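Local coordinates for nigritoxine (Vibrio nigripulchritudo, PDB 5M41), which is a bacterial toxin that acts on crustaceans and insects and whose structure showed a new fold, at residues R526-F531 with W540-Y545; R209-A214 with L230-E235. One frame throughout, in Å; residues are numbered along the deposited sequence.

How the contacts relate
Contacts 1 and 2 sit on opposite sides of the chain's centre, with about 41 Å between their nearest atoms, and share no helix or strand. Contact 1 joins the two strands of a hairpin, 523-532 and 538-542; it is partly buried, and its chemistry is mostly polar: backbone hydrogen bonds, salt bridges and a guanidinium stacked on a ring. Contact 2 comes earlier in the chain and is a buried one, where helix 206-215 receives two phenylalanines from the loop 230-235. Its side chains meet carbon to carbon, and one ring edge also touches a backbone carbonyl. The hairpin is thus held mainly by directed bonds and charges, the helix and loop by the fit of aromatic rings against short residues and a lysine stem.

Contact 1: R526-F531 with W540-Y545; sequences RLQESF and WRDFPY
Glu-529 and Arg-541 form an antiparallel hydrogen-bonded pair, Glu-529 N reaching Arg-541 O at 2.8 Å and Arg-541 N returning to Glu-529 O at 2.9 Å. Their side chains share one sheet face, where Arg-541 NE donates to Glu-529 OE2 at 2.6 Å in a salt bridge. The N-H meets this oxygen from above the carboxylate plane, and NH2 adds a weak bond. Chi1 of 67° sets Arg-541 CG between backbone N and carbonyl carbon, and the extended chain lays its head alongside Glu-529 and Phe-531. Arginine suits this place because its flat head serves two partners: while its edge holds Glu-529, Arg-541 CZ is 3.8 Å from the centroid of the Phe-531 ring, the planes 8° apart, a cation-pi stack. The segments form a beta hairpin, with strand 538-542 at the margin of a four-stranded antiparallel sheet. On the other face Ser-530, small enough to sit under indole, places CB 3.4 Å from the centroid of the Trp-540 six-membered ring, a CH-pi contact. Arg-512, a cation-pi partner of Trp-540, binds Gln-528 OE1. Nearer the start of strand 523-532, Asp-542 OD1 takes a weak bond from Gln-528 NE2, and OD2 lies, attracted by charge alone, over a face of the Arg-526 guanidinium, whose NH1 pairs with Glu-524. Water bridges Leu-527 O to Phe-543 N; Leu-527 CB packs at the Phe-543 ring edge.

Contact 2: R209-A214 with L230-E235; sequences RSAKGA and LEFTFE
Phe-232 and Phe-234 both carry CG opposite the backbone N (chi1 -178° and -169°), which extends their rings from the loop toward Ala-211, Lys-212 and Ala-214. This is helix-on-loop packing: helix 206-215 offers a side of short residues and a lysine stem to the irregular chain between strand 229-230 and helix 240-245. The two rings, two positions apart, both point to the helix. Phe-234 lies against Lys-212, whose CG stands 3.4 Å from the ring centroid and 7° off its normal, a CH-pi contact centred on the face. A bend at chi3 lets the chain follow the ring, with Lys-212 CE 3.8 Å from Phe-234 CZ. Lysine fits this partly exposed margin because its methylenes can cover an aromatic face while the amine is carried past it. The edge of the same ring meets Ala-211 CB, which is 3.9 Å from Phe-234 CD1. Ala-211 CB also lies 3.9 Å from Phe-232 CE2, so one alanine serves both rings; its shortness lets them approach the helix closely. One turn on, Ala-214 CB touches Phe-232 CD2 more loosely, at 4.2 Å. Tyr-257 and Leu-260 of helix 253-264 also pack on Phe-232, and Phe-237 stacks with Phe-234, so the two rings belong to a larger aromatic cluster that joins the loop to both helices. An aromatic C-H edge carries a slight positive charge and can sit favourably against a carbonyl oxygen, which is consistent with the nearest approach to the helix backbone: Phe-232 CE2 lies 3.2 Å from Ala-211 O, with that oxygen near the ring plane.

Contact 1: R526-F531 with W540-Y545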
loop_
_atom_site.group_PDB
_atom_site.type_symbol
_atom_site.label_atom_id
_atom_site.label_comp_id
_atom_site.label_asym_id
_atom_site.label_seq_id
_atom_site.Cartn_x
_atom_site.Cartn_y
_atom_site.Cartn_z
ATOM N N ARG A 526 1.410 20.920 31.160
ATOM C CA ARG A 526 0.895 21.028 29.810
ATOM C C ARG A 526 1.968 21.488 28.875
ATOM O O ARG A 526 2.699 22.433 29.201
ATOM C CB ARG A 526 -0.281 21.993 29.746
ATOM C CG ARG A 526 -1.631 21.320 29.874
ATOM C CD ARG A 526 -2.716 22.266 29.408
ATOM N NE ARG A 526 -3.941 21.548 29.075
ATOM C CZ ARG A 526 -5.109 21.727 29.687
ATOM N NH1 ARG A 526 -5.226 22.616 30.670
ATOM N NH2 ARG A 526 -6.165 21.019 29.306
ATOM N N LEU A 527 2.059 20.823 27.715
ATOM C CA LEU A 527 2.928 21.280 26.642
ATOM C C LEU A 527 2.269 22.498 25.980
ATOM O O LEU A 527 1.120 22.432 25.519
ATOM C CB LEU A 527 3.161 20.180 25.610
ATOM C CG LEU A 527 4.100 19.042 26.046
ATOM C CD1 LEU A 527 3.949 17.809 25.151
ATOM C CD2 LEU A 527 5.556 19.509 26.131
ATOM N N GLN A 528 2.987 23.616 25.934
ATOM C CA GLN A 528 2.379 24.841 25.429
ATOM C C GLN A 528 3.329 25.545 24.506
ATOM O O GLN A 528 4.546 25.447 24.656
ATOM C CB GLN A 528 1.954 25.747 26.584
ATOM C CG GLN A 528 0.710 25.265 27.312
ATOM C CD GLN A 528 0.205 26.251 28.361
ATOM O OE1 GLN A 528 0.946 26.668 29.246
ATOM N NE2 GLN A 528 -1.074 26.592 28.283
ATOM N N GLU A 529 2.770 26.225 23.519
ATOM C CA GLU A 529 3.577 27.062 22.658
ATOM C C GLU A 529 3.493 28.531 23.137
ATOM O O GLU A 529 2.422 29.006 23.524
ATOM C CB GLU A 529 3.144 26.927 21.197
ATOM C CG GLU A 529 1.865 27.671 20.860
ATOM C CD GLU A 529 1.782 28.141 19.414
ATOM O OE1 GLU A 529 2.784 28.643 18.851
ATOM O OE2 GLU A 529 0.679 28.016 18.844
ATOM N N SER A 530 4.625 29.232 23.093
ATOM C CA SER A 530 4.678 30.658 23.434
ATOM C C SER A 530 4.557 31.512 22.176
ATOM O O SER A 530 4.987 31.100 21.097
ATOM C CB SER A 530 5.973 30.996 24.172
ATOM O OG SER A 530 7.091 30.714 23.344
ATOM N N PHE A 531 3.954 32.689 22.318
ATOM C CA PHE A 531 3.809 33.643 21.198
ATOM C C PHE A 531 3.647 35.078 21.741
ATOM O O PHE A 531 3.330 35.274 22.924
ATOM C CB PHE A 531 2.623 33.248 20.296
ATOM C CG PHE A 531 1.281 33.375 20.973
ATOM C CD1 PHE A 531 0.461 34.490 20.722
ATOM C CD2 PHE A 531 0.846 32.402 21.882
ATOM C CE1 PHE A 531 -0.766 34.623 21.355
ATOM C CE2 PHE A 531 -0.385 32.526 22.519
ATOM C CZ PHE A 531 -1.193 33.637 22.254
ATOM N N TRP A 540 0.788 32.173 26.009
ATOM C CA TRP A 540 0.946 30.724 25.861
ATOM C C TRP A 540 -0.331 30.087 25.448
ATOM O O TRP A 540 -1.398 30.529 25.868
ATOM C CB TRP A 540 1.372 30.127 27.187
ATOM C CG TRP A 540 2.741 30.575 27.604
ATOM C CD1 TRP A 540 3.073 31.707 28.345
ATOM C CD2 TRP A 540 4.021 29.924 27.297
ATOM N NE1 TRP A 540 4.429 31.792 28.519
ATOM C CE2 TRP A 540 5.060 30.750 27.923
ATOM C CE3 TRP A 540 4.397 28.781 26.592
ATOM C CZ2 TRP A 540 6.415 30.426 27.838
ATOM C CZ3 TRP A 540 5.762 28.463 26.514
ATOM C CH2 TRP A 540 6.744 29.261 27.129
ATOM N N ARG A 541 -0.248 29.044 24.623
ATOM C CA ARG A 541 -1.439 28.259 24.290
ATOM C C ARG A 541 -1.158 26.754 24.088
ATOM O O ARG A 541 -0.058 26.352 23.672
ATOM C CB ARG A 541 -2.169 28.850 23.076
ATOM C CG ARG A 541 -1.399 28.753 21.766
ATOM C CD ARG A 541 -1.933 29.690 20.686
ATOM N NE ARG A 541 -0.900 29.913 19.676
ATOM C CZ ARG A 541 -0.799 30.986 18.895
ATOM N NH1 ARG A 541 -1.681 31.983 18.974
ATOM N NH2 ARG A 541 0.209 31.059 18.037
ATOM N N ASP A 542 -2.177 25.948 24.378
ATOM C CA ASP A 542 -2.142 24.488 24.169
ATOM C C ASP A 542 -1.932 24.114 22.705
ATOM O O ASP A 542 -2.217 24.912 21.811
ATOM C CB ASP A 542 -3.473 23.871 24.606
ATOM C CG ASP A 542 -3.668 23.891 26.104
ATOM O OD1 ASP A 542 -2.675 24.030 26.842
ATOM O OD2 ASP A 542 -4.826 23.769 26.544
ATOM N N PHE A 543 -1.460 22.892 22.460
ATOM C CA PHE A 543 -1.639 22.296 21.142
ATOM C C PHE A 543 -3.139 22.288 20.849
ATOM O O PHE A 543 -3.941 21.931 21.716
ATOM C CB PHE A 543 -1.058 20.882 21.075
ATOM C CG PHE A 543 0.445 20.845 20.933
ATOM C CD1 PHE A 543 1.056 21.291 19.773
ATOM C CD2 PHE A 543 1.239 20.366 21.955
ATOM C CE1 PHE A 543 2.438 21.258 19.635
ATOM C CE2 PHE A 543 2.620 20.328 21.826
ATOM C CZ PHE A 543 3.222 20.782 20.665
ATOM N N PRO A 544 -3.531 22.720 19.644
ATOM C CA PRO A 544 -4.961 22.817 19.351
ATOM C C PRO A 544 -5.639 21.446 19.254
ATOM O O PRO A 544 -6.826 21.323 19.554
ATOM C CB PRO A 544 -5.001 23.550 18.006
ATOM C CG PRO A 544 -3.689 23.247 17.369
ATOM C CD PRO A 544 -2.704 23.187 18.516
ATOM N N TYR A 545 -4.894 20.418 18.868
ATOM C CA TYR A 545 -5.467 19.076 18.827
ATOM C C TYR A 545 -4.420 17.987 19.123
ATOM O O TYR A 545 -3.216 18.192 18.933
ATOM C CB TYR A 545 -6.221 18.853 17.498
ATOM C CG TYR A 545 -5.338 18.776 16.268
ATOM C CD1 TYR A 545 -5.071 17.539 15.656
ATOM C CD2 TYR A 545 -4.772 19.928 15.699
ATOM C CE1 TYR A 545 -4.264 17.444 14.527
ATOM C CE2 TYR A 545 -3.959 19.841 14.567
ATOM C CZ TYR A 545 -3.711 18.595 13.990
ATOM O OH TYR A 545 -2.914 18.484 12.877
HETATM O O HOH W 1 -0.987 21.131 24.863
#

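Contact 2: R209-A214 with L230-E235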
loop_
_atom_site.group_PDB
_atom_site.type_symbol
_atom_site.label_atom_id
_atom_site.label_comp_id
_atom_site.label_asym_id
_atom_site.label_seq_id
_atom_site.Cartn_x
_atom_site.Cartn_y
_atom_site.Cartn_z
ATOM N N ARG A 209 -13.068 -7.535 -30.607
ATOM C CA ARG A 209 -14.064 -8.488 -31.122
ATOM C C ARG A 209 -13.996 -9.803 -30.401
ATOM O O ARG A 209 -15.030 -10.423 -30.137
ATOM C CB ARG A 209 -13.931 -8.717 -32.633
ATOM C CG ARG A 209 -14.151 -7.430 -33.413
ATOM C CD ARG A 209 -14.298 -7.666 -34.914
ATOM N NE ARG A 209 -14.837 -6.454 -35.497
ATOM C CZ ARG A 209 -14.191 -5.670 -36.338
ATOM N NH1 ARG A 209 -12.947 -5.965 -36.756
ATOM N NH2 ARG A 209 -14.796 -4.582 -36.764
ATOM N N SER A 210 -12.781 -10.244 -30.091
ATOM C CA SER A 210 -12.619 -11.479 -29.329
ATOM C C SER A 210 -13.295 -11.289 -27.958
ATOM O O SER A 210 -14.102 -12.103 -27.548
ATOM C CB SER A 210 -11.136 -11.849 -29.206
ATOM O OG SER A 210 -10.992 -13.090 -28.511
ATOM N N ALA A 211 -13.014 -10.170 -27.293
ATOM C CA ALA A 211 -13.574 -9.892 -25.978
ATOM C C ALA A 211 -15.113 -9.878 -26.060
ATOM O O ALA A 211 -15.810 -10.405 -25.170
ATOM C CB ALA A 211 -13.064 -8.555 -25.462
ATOM N N LYS A 212 -15.644 -9.300 -27.137
ATOM C CA LYS A 212 -17.091 -9.253 -27.298
ATOM C C LYS A 212 -17.654 -10.645 -27.508
ATOM O O LYS A 212 -18.695 -10.976 -26.959
ATOM C CB LYS A 212 -17.482 -8.383 -28.473
ATOM C CG LYS A 212 -17.835 -6.966 -28.086
ATOM C CD LYS A 212 -18.166 -6.099 -29.305
ATOM C CE LYS A 212 -16.895 -5.673 -30.049
ATOM N NZ LYS A 212 -17.216 -4.637 -31.079
ATOM N N GLY A 213 -16.977 -11.456 -28.315
ATOM C CA GLY A 213 -17.396 -12.834 -28.535
ATOM C C GLY A 213 -17.423 -13.583 -27.215
ATOM O O GLY A 213 -18.363 -14.314 -26.927
ATOM N N ALA A 214 -16.397 -13.380 -26.400
ATOM C CA ALA A 214 -16.341 -14.059 -25.116
ATOM C C ALA A 214 -17.481 -13.607 -24.175
ATOM O O ALA A 214 -17.983 -14.427 -23.427
ATOM C CB ALA A 214 -14.981 -13.879 -24.464
ATOM N N LEU A 230 -15.986 -18.830 -16.115
ATOM C CA LEU A 230 -15.313 -17.560 -16.077
ATOM C C LEU A 230 -16.224 -16.451 -16.584
ATOM O O LEU A 230 -16.409 -16.302 -17.787
ATOM C CB LEU A 230 -14.011 -17.643 -16.913
ATOM C CG LEU A 230 -12.930 -18.623 -16.434
ATOM C CD1 LEU A 230 -11.826 -18.754 -17.493
ATOM C CD2 LEU A 230 -12.334 -18.199 -15.095
ATOM N N GLU A 231 -16.779 -15.681 -15.658
ATOM C CA GLU A 231 -17.655 -14.565 -15.995
ATOM C C GLU A 231 -16.867 -13.467 -16.700
ATOM O O GLU A 231 -15.751 -13.184 -16.323
ATOM C CB GLU A 231 -18.262 -13.986 -14.716
ATOM C CG GLU A 231 -19.487 -13.099 -14.945
ATOM C CD GLU A 231 -19.947 -12.385 -13.670
ATOM O OE1 GLU A 231 -21.005 -11.720 -13.692
ATOM O OE2 GLU A 231 -19.245 -12.483 -12.643
ATOM N N PHE A 232 -17.459 -12.859 -17.714
ATOM C CA PHE A 232 -16.817 -11.763 -18.412
ATOM C C PHE A 232 -17.854 -10.900 -19.125
ATOM O O PHE A 232 -18.752 -11.423 -19.785
ATOM C CB PHE A 232 -15.829 -12.314 -19.451
ATOM C CG PHE A 232 -15.080 -11.242 -20.201
ATOM C CD1 PHE A 232 -14.060 -10.527 -19.580
ATOM C CD2 PHE A 232 -15.408 -10.941 -21.512
ATOM C CE1 PHE A 232 -13.373 -9.529 -20.260
ATOM C CE2 PHE A 232 -14.732 -9.941 -22.202
ATOM C CZ PHE A 232 -13.714 -9.234 -21.568
ATOM N N THR A 233 -17.709 -9.581 -19.001
ATOM C CA THR A 233 -18.534 -8.636 -19.743
ATOM C C THR A 233 -17.640 -7.696 -20.543
ATOM O O THR A 233 -16.467 -7.504 -20.209
ATOM C CB THR A 233 -19.421 -7.790 -18.816
ATOM O OG1 THR A 233 -18.574 -7.058 -17.923
ATOM C CG2 THR A 233 -20.342 -8.680 -17.985
ATOM N N PHE A 234 -18.215 -7.126 -21.596
ATOM C CA PHE A 234 -17.550 -6.155 -22.460
ATOM C C PHE A 234 -17.691 -4.705 -21.964
ATOM O O PHE A 234 -17.018 -3.801 -22.458
ATOM C CB PHE A 234 -18.086 -6.281 -23.904
ATOM C CG PHE A 234 -17.275 -5.508 -24.921
ATOM C CD1 PHE A 234 -15.958 -5.889 -25.223
ATOM C CD2 PHE A 234 -17.817 -4.386 -25.571
ATOM C CE1 PHE A 234 -15.200 -5.164 -26.137
ATOM C CE2 PHE A 234 -17.060 -3.651 -26.488
ATOM C CZ PHE A 234 -15.743 -4.052 -26.776
ATOM N N GLU A 235 -18.557 -4.474 -20.989
ATOM C CA GLU A 235 -18.806 -3.118 -20.504
ATOM C C GLU A 235 -17.532 -2.429 -20.010
ATOM O O GLU A 235 -16.708 -3.035 -19.318
ATOM C CB GLU A 235 -19.879 -3.125 -19.414
ATOM C CG GLU A 235 -21.254 -3.492 -19.965
ATOM C CD GLU A 235 -22.276 -3.820 -18.891
ATOM O OE1 GLU A 235 -21.944 -3.736 -17.685
ATOM O OE2 GLU A 235 -23.420 -4.171 -19.267
#